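Local coordinates for protein UDP-N-acetylglucosamine 4,6-dehydratase (Vibrio fischeri, PDB 3PVZ) that binds nicotinamide-adenine-dinucleotide and probably acts as a lyase, dehydrating UDP-N-acetylglucosamine at the 4,6 positions of the sugar, at residues A[32-42]-A[112-120]; A[190-199]-A[247-258]. One frame throughout, in Å; residues are numbered along the deposited sequence.

Strand pairing in a Rossmann-type sheet is illustrated twice here, at two places in one mixed sheet. Contact 1 (32-42 with 112-120) joins the first strand to the fourth, and contact 2 (190-199 with 247-258) joins two neighbouring parallel strands farther across; strand 159-163 lies between the two pairs. Both are largely buried, with centres about 14 Å apart, and they touch where Cys248 and Ile249 of helix 237-250 pack on Tyr115, Leu117 and Val32. Their chemistry differs with place: contact 1 runs from a charged, sodium-bearing end to the dinucleotide, whereas contact 2 adds to its backbone pairing a serine of the helix end and an asparagine amide of the turn.

Contact 1 of 2, residues A[32-42]-A[112-120]; sequences VVSQSRFLVLG and QYDYVLNLS. With NA (sodium ion), chain H; NA (sodium ion), chain I; NAD (nicotinamide-adenine-dinucleotide), chain E.
The first and fourth strands of the Rossmann-type sheet, 37-41 and 115-118, pair in parallel, and Arg37 meets Asp114 at their amino-terminal ends. The guanidinium grips the carboxylate side-on, Arg37 NE bonding Asp114 OD2 and NH1 bonding OD1, each at 2.9 Å, with the planes 51° apart. OD2 also takes Arg37 N on its anti lone pair at 2.8 Å. A bend at chi3 (-66°) lays one guanidinium face against the backbone carbon of Gln112; Gln112 OE1, a weak acceptor for Arg37 NH2, binds a sodium ion at 2.2 Å. Arg37 O takes both Asp114 N and Tyr115 N; then Leu39 N bonds Tyr115 O, Leu117 N Leu39 O, Leu41 N Leu117 O and Leu119 N Leu41 O. Leu39 CB sits squarely over the Tyr113 ring, 3.5 Å from its centroid, a CH-pi contact; the tyrosine hydroxyl bonds His64. On the face that also carries Val40 and Leu117, the Phe38 and Tyr115 rings are nearly parallel but slid apart. Asn118 OD1 accepts Ser120 N and OG in an Asx turn, and Ser120 CA comes within 3.3 Å of the dinucleotide O4B. The chemistry thus grades from a carboxylate whose donors probably stabilise its charge, through apolar packing, to a turn lining the cofactor pocket.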
loop_
_atom_site.group_PDB
_atom_site.type_symbol
_atom_site.label_atom_id
_atom_site.label_comp_id
_atom_site.label_asym_id
_atom_site.label_seq_id
_atom_site.Cartn_x
_atom_site.Cartn_y
_atom_site.Cartn_z
ATOM N N VAL A 32 17.827 -25.294 8.324
ATOM C CA VAL A 32 16.375 -25.207 8.414
ATOM C C VAL A 32 15.735 -24.599 7.159
ATOM O O VAL A 32 14.862 -25.216 6.559
ATOM C CB VAL A 32 15.898 -24.462 9.671
ATOM C CG1 VAL A 32 14.387 -24.138 9.604
ATOM C CG2 VAL A 32 16.198 -25.325 10.977
ATOM N N VAL A 33 16.251 -23.463 6.699
ATOM C CA VAL A 33 15.685 -22.766 5.572
ATOM C C VAL A 33 15.747 -23.626 4.301
ATOM O O VAL A 33 14.799 -23.674 3.494
ATOM C CB VAL A 33 16.421 -21.433 5.319
ATOM C CG1 VAL A 33 15.963 -20.819 4.022
ATOM C CG2 VAL A 33 16.176 -20.481 6.485
ATOM N N SER A 34 16.871 -24.305 4.120
ATOM C CA SER A 34 17.052 -25.150 2.944
ATOM C C SER A 34 16.051 -26.354 2.871
ATOM O O SER A 34 15.848 -26.932 1.802
ATOM C CB SER A 34 18.497 -25.667 2.893
ATOM O OG SER A 34 18.623 -26.818 3.760
ATOM N N GLN A 35 15.483 -26.765 3.995
ATOM C CA GLN A 35 14.471 -27.832 3.981
ATOM C C GLN A 35 13.075 -27.373 4.362
ATOM O O GLN A 35 12.202 -28.220 4.772
ATOM C CB GLN A 35 14.851 -29.035 4.911
ATOM C CG GLN A 35 15.730 -28.776 6.033
ATOM C CD GLN A 35 16.049 -30.045 6.870
ATOM O OE1 GLN A 35 15.226 -30.971 6.967
ATOM N NE2 GLN A 35 17.231 -30.080 7.444
ATOM N N SER A 36 12.819 -26.081 4.296
ATOM C CA SER A 36 11.502 -25.611 4.720
ATOM C C SER A 36 10.864 -24.709 3.698
ATOM O O SER A 36 11.523 -24.140 2.757
ATOM C CB SER A 36 11.568 -24.925 6.098
ATOM O OG SER A 36 12.304 -25.726 6.986
ATOM N N ARG A 37 9.547 -24.685 3.809
ATOM C CA ARG A 37 8.659 -23.887 3.011
ATOM C C ARG A 37 8.152 -22.672 3.767
ATOM O O ARG A 37 7.653 -22.798 4.891
ATOM C CB ARG A 37 7.487 -24.769 2.656
ATOM C CG ARG A 37 7.893 -26.051 1.861
ATOM C CD ARG A 37 6.773 -27.037 1.782
ATOM N NE ARG A 37 6.452 -27.562 3.108
ATOM C CZ ARG A 37 5.464 -28.400 3.372
ATOM N NH1 ARG A 37 5.315 -28.853 4.606
ATOM N NH2 ARG A 37 4.641 -28.808 2.424
ATOM N N PHE A 38 8.188 -21.509 3.132
ATOM C CA PHE A 38 7.827 -20.257 3.763
ATOM C C PHE A 38 6.779 -19.493 2.986
ATOM O O PHE A 38 6.881 -19.316 1.756
ATOM C CB PHE A 38 9.028 -19.316 3.970
ATOM C CG PHE A 38 10.159 -19.900 4.746
ATOM C CD1 PHE A 38 10.351 -19.548 6.066
ATOM C CD2 PHE A 38 11.005 -20.815 4.179
ATOM C CE1 PHE A 38 11.387 -20.076 6.795
ATOM C CE2 PHE A 38 12.022 -21.386 4.913
ATOM C CZ PHE A 38 12.228 -21.010 6.213
ATOM N N LEU A 39 5.849 -18.909 3.744
ATOM C CA LEU A 39 4.881 -17.969 3.257
ATOM C C LEU A 39 5.103 -16.635 4.008
ATOM O O LEU A 39 5.059 -16.628 5.197
ATOM C CB LEU A 39 3.476 -18.517 3.554
ATOM C CG LEU A 39 2.298 -17.598 3.211
ATOM C CD1 LEU A 39 2.377 -17.047 1.687
ATOM C CD2 LEU A 39 0.975 -18.238 3.542
ATOM N N VAL A 40 5.307 -15.510 3.301
ATOM C CA VAL A 40 5.456 -14.218 3.924
ATOM C C VAL A 40 4.357 -13.324 3.449
ATOM O O VAL A 40 4.315 -12.904 2.276
ATOM C CB VAL A 40 6.845 -13.572 3.577
ATOM C CG1 VAL A 40 7.048 -12.259 4.335
ATOM C CG2 VAL A 40 7.949 -14.575 3.918
ATOM N N LEU A 41 3.499 -12.973 4.388
ATOM C CA LEU A 41 2.416 -12.067 4.170
ATOM C C LEU A 41 2.845 -10.649 4.514
ATOM O O LEU A 41 3.478 -10.394 5.479
ATOM C CB LEU A 41 1.260 -12.480 5.081
ATOM C CG LEU A 41 0.882 -13.936 4.899
ATOM C CD1 LEU A 41 -0.355 -14.238 5.727
ATOM C CD2 LEU A 41 0.662 -14.265 3.415
ATOM N N GLY A 42 2.398 -9.705 3.730
ATOM C CA GLY A 42 2.906 -8.350 3.809
ATOM C C GLY A 42 4.369 -8.307 3.467
ATOM O O GLY A 42 5.138 -7.427 3.949
ATOM N N GLN A 112 0.417 -25.130 1.581
ATOM C CA GLN A 112 1.362 -26.057 2.192
ATOM C C GLN A 112 2.662 -25.352 2.499
ATOM O O GLN A 112 3.487 -25.158 1.566
ATOM C CB GLN A 112 1.613 -27.164 1.151
ATOM C CG GLN A 112 0.466 -28.122 1.028
ATOM C CD GLN A 112 0.389 -29.027 2.235
ATOM O OE1 GLN A 112 1.306 -29.820 2.509
ATOM N NE2 GLN A 112 -0.653 -28.899 2.967
ATOM N N TYR A 113 2.818 -24.944 3.767
ATOM C CA TYR A 113 3.978 -24.175 4.245
ATOM C C TYR A 113 4.398 -24.715 5.598
ATOM O O TYR A 113 3.598 -25.286 6.289
ATOM C CB TYR A 113 3.689 -22.689 4.380
ATOM C CG TYR A 113 3.240 -22.086 3.091
ATOM C CD1 TYR A 113 4.142 -21.709 2.119
ATOM C CD2 TYR A 113 1.917 -21.843 2.847
ATOM C CE1 TYR A 113 3.708 -21.168 0.925
ATOM C CE2 TYR A 113 1.486 -21.286 1.651
ATOM C CZ TYR A 113 2.379 -20.947 0.702
ATOM O OH TYR A 113 1.908 -20.394 -0.498
ATOM N N ASP A 114 5.671 -24.568 5.954
ATOM C CA ASP A 114 6.135 -24.968 7.282
ATOM C C ASP A 114 6.071 -23.751 8.206
ATOM O O ASP A 114 5.636 -23.870 9.370
ATOM C CB ASP A 114 7.534 -25.539 7.207
ATOM C CG ASP A 114 7.601 -26.761 6.327
ATOM O OD1 ASP A 114 6.934 -27.749 6.716
ATOM O OD2 ASP A 114 8.298 -26.729 5.248
ATOM N N TYR A 115 6.400 -22.581 7.643
ATOM C CA TYR A 115 6.507 -21.367 8.406
ATOM C C TYR A 115 5.733 -20.277 7.682
ATOM O O TYR A 115 5.930 -20.030 6.476
ATOM C CB TYR A 115 7.955 -20.926 8.558
ATOM C CG TYR A 115 8.894 -21.855 9.334
ATOM C CD1 TYR A 115 8.962 -21.794 10.703
ATOM C CD2 TYR A 115 9.777 -22.721 8.663
ATOM C CE1 TYR A 115 9.811 -22.626 11.422
ATOM C CE2 TYR A 115 10.604 -23.522 9.337
ATOM C CZ TYR A 115 10.624 -23.485 10.732
ATOM O OH TYR A 115 11.438 -24.309 11.444
ATOM N N VAL A 116 4.828 -19.643 8.421
ATOM C CA VAL A 116 4.001 -18.568 7.880
ATOM C C VAL A 116 4.327 -17.300 8.678
ATOM O O VAL A 116 4.254 -17.322 9.881
ATOM C CB VAL A 116 2.509 -18.922 7.940
ATOM C CG1 VAL A 116 1.671 -17.736 7.403
ATOM C CG2 VAL A 116 2.251 -20.238 7.138
ATOM N N LEU A 117 4.762 -16.239 7.985
ATOM C CA LEU A 117 5.181 -14.989 8.612
ATOM C C LEU A 117 4.228 -13.877 8.156
ATOM O O LEU A 117 3.982 -13.719 6.966
ATOM C CB LEU A 117 6.624 -14.636 8.210
ATOM C CG LEU A 117 7.749 -15.560 8.690
ATOM C CD1 LEU A 117 7.872 -16.786 7.757
ATOM C CD2 LEU A 117 9.101 -14.840 8.768
ATOM N N ASN A 118 3.628 -13.167 9.098
ATOM C CA ASN A 118 2.687 -12.100 8.781
ATOM C C ASN A 118 3.245 -10.763 9.203
ATOM O O ASN A 118 3.252 -10.434 10.383
ATOM C CB ASN A 118 1.353 -12.366 9.468
ATOM C CG ASN A 118 0.231 -11.381 9.058
ATOM O OD1 ASN A 118 0.425 -10.475 8.280
ATOM N ND2 ASN A 118 -0.963 -11.641 9.543
ATOM N N LEU A 119 3.721 -9.999 8.220
ATOM C CA LEU A 119 4.220 -8.669 8.443
ATOM C C LEU A 119 3.261 -7.704 7.763
ATOM O O LEU A 119 3.642 -6.600 7.433
ATOM C CB LEU A 119 5.637 -8.484 7.831
ATOM C CG LEU A 119 6.796 -9.147 8.593
ATOM C CD1 LEU A 119 6.789 -8.743 10.079
ATOM C CD2 LEU A 119 6.786 -10.668 8.396
ATOM N N SER A 120 1.993 -8.093 7.609
ATOM C CA SER A 120 1.012 -7.197 7.000
ATOM C C SER A 120 0.294 -6.463 8.128
ATOM O O SER A 120 0.139 -7.013 9.208
ATOM C CB SER A 120 0.044 -7.978 6.122
ATOM O OG SER A 120 -0.940 -8.638 6.922
HETATM NA NA NA H . 1.713 -31.496 3.958
HETATM NA NA NA I . 10.955 -30.319 5.303
HETATM P PA NAD E . 4.624 -1.488 6.093
HETATM O O1A NAD E . 3.559 -0.464 5.864
HETATM O O2A NAD E . 5.861 -1.125 5.330
HETATM O O5B NAD E . 4.276 -2.861 5.372
HETATM C C5B NAD E . 2.991 -3.436 5.696
HETATM C C4B NAD E . 2.699 -4.320 4.478
HETATM O O4B NAD E . 1.477 -5.017 4.600
HETATM C C3B NAD E . 2.611 -3.443 3.188
HETATM O O3B NAD E . 3.473 -3.927 2.179
HETATM C C2B NAD E . 1.119 -3.567 2.801
HETATM O O2B NAD E . 0.850 -3.367 1.418
HETATM C C1B NAD E . 0.870 -4.997 3.335
HETATM N N9A NAD E . -0.553 -5.241 3.522
HETATM C C8A NAD E . -1.413 -4.510 4.245
HETATM N N7A NAD E . -2.616 -4.975 4.150
HETATM C C5A NAD E . -2.540 -6.119 3.403
HETATM C C6A NAD E . -3.469 -7.049 2.947
HETATM N N6A NAD E . -4.767 -6.901 3.370
HETATM N N1A NAD E . -3.081 -8.060 2.177
HETATM C C2A NAD E . -1.812 -8.180 1.801
HETATM N N3A NAD E . -0.912 -7.310 2.186
HETATM C C4A NAD E . -1.232 -6.292 2.973
HETATM O O3 NAD E . 4.845 -1.665 7.678
HETATM P PN NAD E . 6.281 -2.207 8.223
HETATM O O1N NAD E . 7.159 -1.032 8.619
HETATM O O2N NAD E . 7.024 -3.205 7.434
HETATM O O5D NAD E . 5.789 -2.765 9.698
HETATM C C5D NAD E . 5.190 -4.048 9.595
HETATM C C4D NAD E . 4.713 -4.489 10.984
HETATM O O4D NAD E . 5.732 -4.182 11.987
HETATM C C3D NAD E . 3.465 -3.675 11.395
HETATM O O3D NAD E . 2.600 -4.393 12.303
HETATM C C2D NAD E . 4.071 -2.516 12.217
HETATM O O2D NAD E . 3.133 -1.949 13.144
HETATM C C1D NAD E . 5.199 -3.236 12.956
HETATM N N1N NAD E . 6.228 -2.309 13.451
HETATM C C2N NAD E . 6.900 -1.568 12.562
HETATM C C3N NAD E . 7.887 -0.694 12.970
HETATM C C7N NAD E . 8.617 0.150 12.009
HETATM O O7N NAD E . 9.419 0.951 12.485
HETATM N N7N NAD E . 8.413 0.094 10.685
HETATM C C4N NAD E . 8.188 -0.586 14.350
HETATM C C5N NAD E . 7.482 -1.381 15.236
HETATM C C6N NAD E . 6.488 -2.238 14.760
HETATM O O HOH W 1 12.437 -31.088 6.772
HETATM O O HOH W 2 2.598 -30.003 5.561
HETATM O O HOH W 3 -0.162 -30.830 5.000
HETATM O O HOH W 4 9.094 -29.225 4.562
#

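Contact 2 of 2, residues A[190-199]-A[247-258]; sequences SEEIAISTAR and SCIFGENRDIFF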
loop_
_atom_site.group_PDB
_atom_site.type_symbol
_atom_site.label_atom_id
_atom_site.label_comp_id
_atom_site.label_asym_id
_atom_site.label_seq_id
_atom_site.Cartn_x
_atom_site.Cartn_y
_atom_site.Cartn_z
ATOM N N SER A 190 -2.658 -19.974 19.790
ATOM C CA SER A 190 -1.451 -20.593 20.293
ATOM C C SER A 190 -1.695 -21.849 21.119
ATOM O O SER A 190 -0.753 -22.550 21.404
ATOM C CB SER A 190 -0.635 -19.615 21.122
ATOM O OG SER A 190 -1.261 -19.321 22.314
ATOM N N GLU A 191 -2.940 -22.121 21.502
ATOM C CA GLU A 191 -3.316 -23.442 22.056
ATOM C C GLU A 191 -3.380 -24.539 20.966
ATOM O O GLU A 191 -3.592 -25.685 21.309
ATOM C CB GLU A 191 -4.680 -23.357 22.777
ATOM C CG GLU A 191 -4.620 -22.447 24.011
ATOM C CD GLU A 191 -5.971 -22.106 24.623
ATOM O OE1 GLU A 191 -7.000 -22.278 23.958
ATOM O OE2 GLU A 191 -5.994 -21.614 25.778
ATOM N N GLU A 192 -3.239 -24.178 19.677
ATOM C CA GLU A 192 -3.273 -25.158 18.585
ATOM C C GLU A 192 -2.059 -25.166 17.669
ATOM O O GLU A 192 -1.886 -26.114 16.966
ATOM C CB GLU A 192 -4.468 -24.919 17.688
ATOM C CG GLU A 192 -5.777 -25.208 18.381
ATOM C CD GLU A 192 -6.926 -24.965 17.482
ATOM O OE1 GLU A 192 -7.556 -23.945 17.732
ATOM O OE2 GLU A 192 -7.157 -25.755 16.521
ATOM N N ILE A 193 -1.286 -24.092 17.641
ATOM C CA ILE A 193 -0.083 -24.023 16.838
ATOM C C ILE A 193 0.885 -23.119 17.573
ATOM O O ILE A 193 0.465 -22.182 18.241
ATOM C CB ILE A 193 -0.395 -23.426 15.425
ATOM C CG1 ILE A 193 0.821 -23.508 14.491
ATOM C CG2 ILE A 193 -0.849 -22.006 15.545
ATOM C CD1 ILE A 193 0.499 -23.150 13.011
ATOM N N ALA A 194 2.172 -23.433 17.464
ATOM C CA ALA A 194 3.241 -22.572 17.907
ATOM C C ALA A 194 3.216 -21.176 17.208
ATOM O O ALA A 194 3.342 -21.072 15.972
ATOM C CB ALA A 194 4.600 -23.260 17.677
ATOM N N ILE A 195 3.089 -20.131 18.026
ATOM C CA ILE A 195 3.110 -18.749 17.573
ATOM C C ILE A 195 4.215 -17.994 18.306
ATOM O O ILE A 195 4.293 -18.023 19.548
ATOM C CB ILE A 195 1.754 -18.033 17.870
ATOM C CG1 ILE A 195 0.598 -18.768 17.186
ATOM C CG2 ILE A 195 1.779 -16.579 17.380
ATOM C CD1 ILE A 195 -0.788 -18.167 17.431
ATOM N N SER A 196 5.077 -17.310 17.575
ATOM C CA SER A 196 6.043 -16.432 18.224
ATOM C C SER A 196 6.016 -15.065 17.557
ATOM O O SER A 196 5.616 -14.975 16.399
ATOM C CB SER A 196 7.450 -17.046 18.202
ATOM O OG SER A 196 8.111 -16.930 16.947
ATOM N N THR A 197 6.448 -14.014 18.268
ATOM C CA THR A 197 6.422 -12.670 17.698
ATOM C C THR A 197 7.756 -11.938 17.880
ATOM O O THR A 197 8.735 -12.505 18.354
ATOM C CB THR A 197 5.285 -11.815 18.307
ATOM O OG1 THR A 197 5.582 -11.549 19.667
ATOM C CG2 THR A 197 3.914 -12.515 18.265
ATOM N N ALA A 198 7.794 -10.694 17.410
ATOM C CA ALA A 198 8.856 -9.777 17.686
ATOM C C ALA A 198 8.316 -8.416 18.088
ATOM O O ALA A 198 7.250 -8.018 17.680
ATOM C CB ALA A 198 9.734 -9.654 16.530
ATOM N N ARG A 199 9.084 -7.701 18.889
ATOM C CA ARG A 199 8.792 -6.313 19.208
ATOM C C ARG A 199 9.975 -5.469 18.740
ATOM O O ARG A 199 11.140 -5.743 19.100
ATOM C CB ARG A 199 8.582 -6.206 20.686
ATOM C CG ARG A 199 8.371 -4.780 21.169
ATOM C CD ARG A 199 7.941 -4.820 22.636
ATOM N NE ARG A 199 6.532 -5.259 22.783
ATOM C CZ ARG A 199 6.074 -6.029 23.770
ATOM N NH1 ARG A 199 4.790 -6.358 23.812
ATOM N NH2 ARG A 199 6.890 -6.469 24.713
ATOM N N SER A 247 13.116 -15.187 15.500
ATOM C CA SER A 247 11.924 -15.513 16.249
ATOM C C SER A 247 11.198 -16.619 15.502
ATOM O O SER A 247 10.800 -17.611 16.086
ATOM C CB SER A 247 11.030 -14.309 16.434
ATOM O OG SER A 247 9.831 -14.682 17.070
ATOM N N CYS A 248 11.076 -16.456 14.195
ATOM C CA CYS A 248 10.483 -17.510 13.342
ATOM C C CYS A 248 11.047 -18.916 13.541
ATOM O O CYS A 248 10.293 -19.857 13.766
ATOM C CB CYS A 248 10.595 -17.180 11.836
ATOM S SG CYS A 248 9.568 -18.310 10.878
ATOM N N ILE A 249 12.353 -19.066 13.367
ATOM C CA ILE A 249 12.971 -20.367 13.388
ATOM C C ILE A 249 13.204 -20.859 14.823
ATOM O O ILE A 249 12.912 -21.999 15.121
ATOM C CB ILE A 249 14.353 -20.355 12.740
ATOM C CG1 ILE A 249 14.299 -19.860 11.290
ATOM C CG2 ILE A 249 15.009 -21.784 12.895
ATOM C CD1 ILE A 249 13.427 -20.638 10.376
ATOM N N PHE A 250 13.689 -19.985 15.698
ATOM C CA PHE A 250 14.074 -20.351 17.082
ATOM C C PHE A 250 13.072 -19.999 18.195
ATOM O O PHE A 250 13.225 -20.457 19.308
ATOM C CB PHE A 250 15.445 -19.727 17.419
ATOM C CG PHE A 250 16.567 -20.226 16.522
ATOM C CD1 PHE A 250 17.049 -21.516 16.656
ATOM C CD2 PHE A 250 17.095 -19.424 15.537
ATOM C CE1 PHE A 250 18.068 -22.009 15.841
ATOM C CE2 PHE A 250 18.161 -19.893 14.689
ATOM C CZ PHE A 250 18.629 -21.177 14.827
ATOM N N GLY A 251 12.065 -19.198 17.910
ATOM C CA GLY A 251 11.090 -18.847 18.919
ATOM C C GLY A 251 10.232 -20.040 19.361
ATOM O O GLY A 251 9.771 -20.856 18.525
ATOM N N GLU A 252 10.008 -20.144 20.673
ATOM C CA GLU A 252 9.071 -21.119 21.154
ATOM C C GLU A 252 7.689 -20.515 21.182
ATOM O O GLU A 252 7.544 -19.301 21.143
ATOM C CB GLU A 252 9.479 -21.610 22.539
ATOM C CG GLU A 252 10.791 -22.337 22.510
ATOM C CD GLU A 252 11.154 -22.866 23.873
ATOM O OE1 GLU A 252 10.535 -23.872 24.283
ATOM O OE2 GLU A 252 12.032 -22.269 24.523
ATOM N N ASN A 253 6.673 -21.372 21.271
ATOM C CA ASN A 253 5.280 -20.911 21.429
ATOM C C ASN A 253 5.214 -19.824 22.477
ATOM O O ASN A 253 5.586 -20.056 23.599
ATOM C CB ASN A 253 4.294 -22.050 21.800
ATOM C CG ASN A 253 2.818 -21.681 21.479
ATOM O OD1 ASN A 253 2.547 -20.748 20.709
ATOM N ND2 ASN A 253 1.870 -22.434 22.040
ATOM N N ARG A 254 4.706 -18.664 22.070
ATOM C CA ARG A 254 4.529 -17.461 22.895
ATOM C C ARG A 254 5.758 -16.585 23.162
ATOM O O ARG A 254 5.658 -15.631 23.926
ATOM C CB ARG A 254 3.854 -17.800 24.231
ATOM C CG ARG A 254 2.548 -18.481 24.069
ATOM C CD ARG A 254 1.868 -18.734 25.412
ATOM N NE ARG A 254 0.687 -19.482 25.075
ATOM C CZ ARG A 254 0.572 -20.804 25.107
ATOM N NH1 ARG A 254 1.554 -21.556 25.586
ATOM N NH2 ARG A 254 -0.572 -21.366 24.692
ATOM N N ASP A 255 6.898 -16.852 22.536
ATOM C CA ASP A 255 8.069 -16.023 22.775
ATOM C C ASP A 255 7.933 -14.704 21.978
ATOM O O ASP A 255 7.551 -14.743 20.795
ATOM C CB ASP A 255 9.297 -16.705 22.239
ATOM C CG ASP A 255 9.872 -17.745 23.144
ATOM O OD1 ASP A 255 9.417 -17.968 24.292
ATOM O OD2 ASP A 255 10.873 -18.316 22.673
ATOM N N ILE A 256 8.222 -13.571 22.628
ATOM C CA ILE A 256 8.368 -12.289 21.970
ATOM C C ILE A 256 9.865 -11.950 21.962
ATOM O O ILE A 256 10.472 -11.691 23.013
ATOM C CB ILE A 256 7.647 -11.105 22.687
ATOM C CG1 ILE A 256 6.167 -11.391 22.971
ATOM C CG2 ILE A 256 7.775 -9.832 21.837
ATOM C CD1 ILE A 256 5.555 -10.391 23.971
ATOM N N PHE A 257 10.453 -11.955 20.778
ATOM C CA PHE A 257 11.870 -11.609 20.619
ATOM C C PHE A 257 11.997 -10.093 20.525
ATOM O O PHE A 257 11.114 -9.437 19.987
ATOM C CB PHE A 257 12.431 -12.271 19.364
ATOM C CG PHE A 257 12.823 -13.704 19.551
ATOM C CD1 PHE A 257 12.099 -14.557 20.397
ATOM C CD2 PHE A 257 13.947 -14.221 18.893
ATOM C CE1 PHE A 257 12.481 -15.883 20.575
ATOM C CE2 PHE A 257 14.328 -15.565 19.059
ATOM C CZ PHE A 257 13.610 -16.390 19.890
ATOM N N PHE A 258 13.071 -9.537 21.079
ATOM C CA PHE A 258 13.349 -8.072 20.958
ATOM C C PHE A 258 14.822 -7.788 21.103
ATOM O O PHE A 258 15.547 -8.590 21.705
ATOM C CB PHE A 258 12.590 -7.275 22.016
ATOM C CG PHE A 258 13.065 -7.553 23.422
ATOM C CD1 PHE A 258 12.569 -8.627 24.134
ATOM C CD2 PHE A 258 14.038 -6.743 24.025
ATOM C CE1 PHE A 258 13.020 -8.890 25.421
ATOM C CE2 PHE A 258 14.485 -7.025 25.301
ATOM C CZ PHE A 258 13.977 -8.088 25.993
#
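Thr197 O is gripped by two donors that arrive from opposite faces of its carbonyl plane: Ser247 OG at 2.8 Å, from the last turn of helix 237-250, and Phe257 N at 3.0 Å, from strand 255-259. Ser247 has its hydroxyl anti to the backbone N (chi1 175°), which carries OG to the strand, where it also lies 2.8 Å from Ser196 OG. Parallel pairing runs from Thr197 N on Asp255 O to Arg199 N on Phe257 O. On the other face Thr197 and Ile256 lie alongside, pointing the same way, with Thr197 OG1 3.4 Å from Ile256 CG1; that hydroxyl bonds Ser164. At the turn leading into strand 255-259, Asn253 bonds to the other segment with both ends of its amide. ND2 bonds Ser190 O, which lies close to the plane of the Asn253 amide, at 2.7 Å, while OD1 takes Ile195 N from above that plane at 2.8 Å. Arg254 N bonds Ile195 O; Arg254 NH2 makes only a weak bond to Ser190 OG, whose stronger partner is the backbone oxygen of Met187. The Asn253 amide therefore satisfies Ser190 O and Ile195 N, and the two-sided bonding at Thr197 probably helps to set how the end of helix 237-250 sits on the sheet.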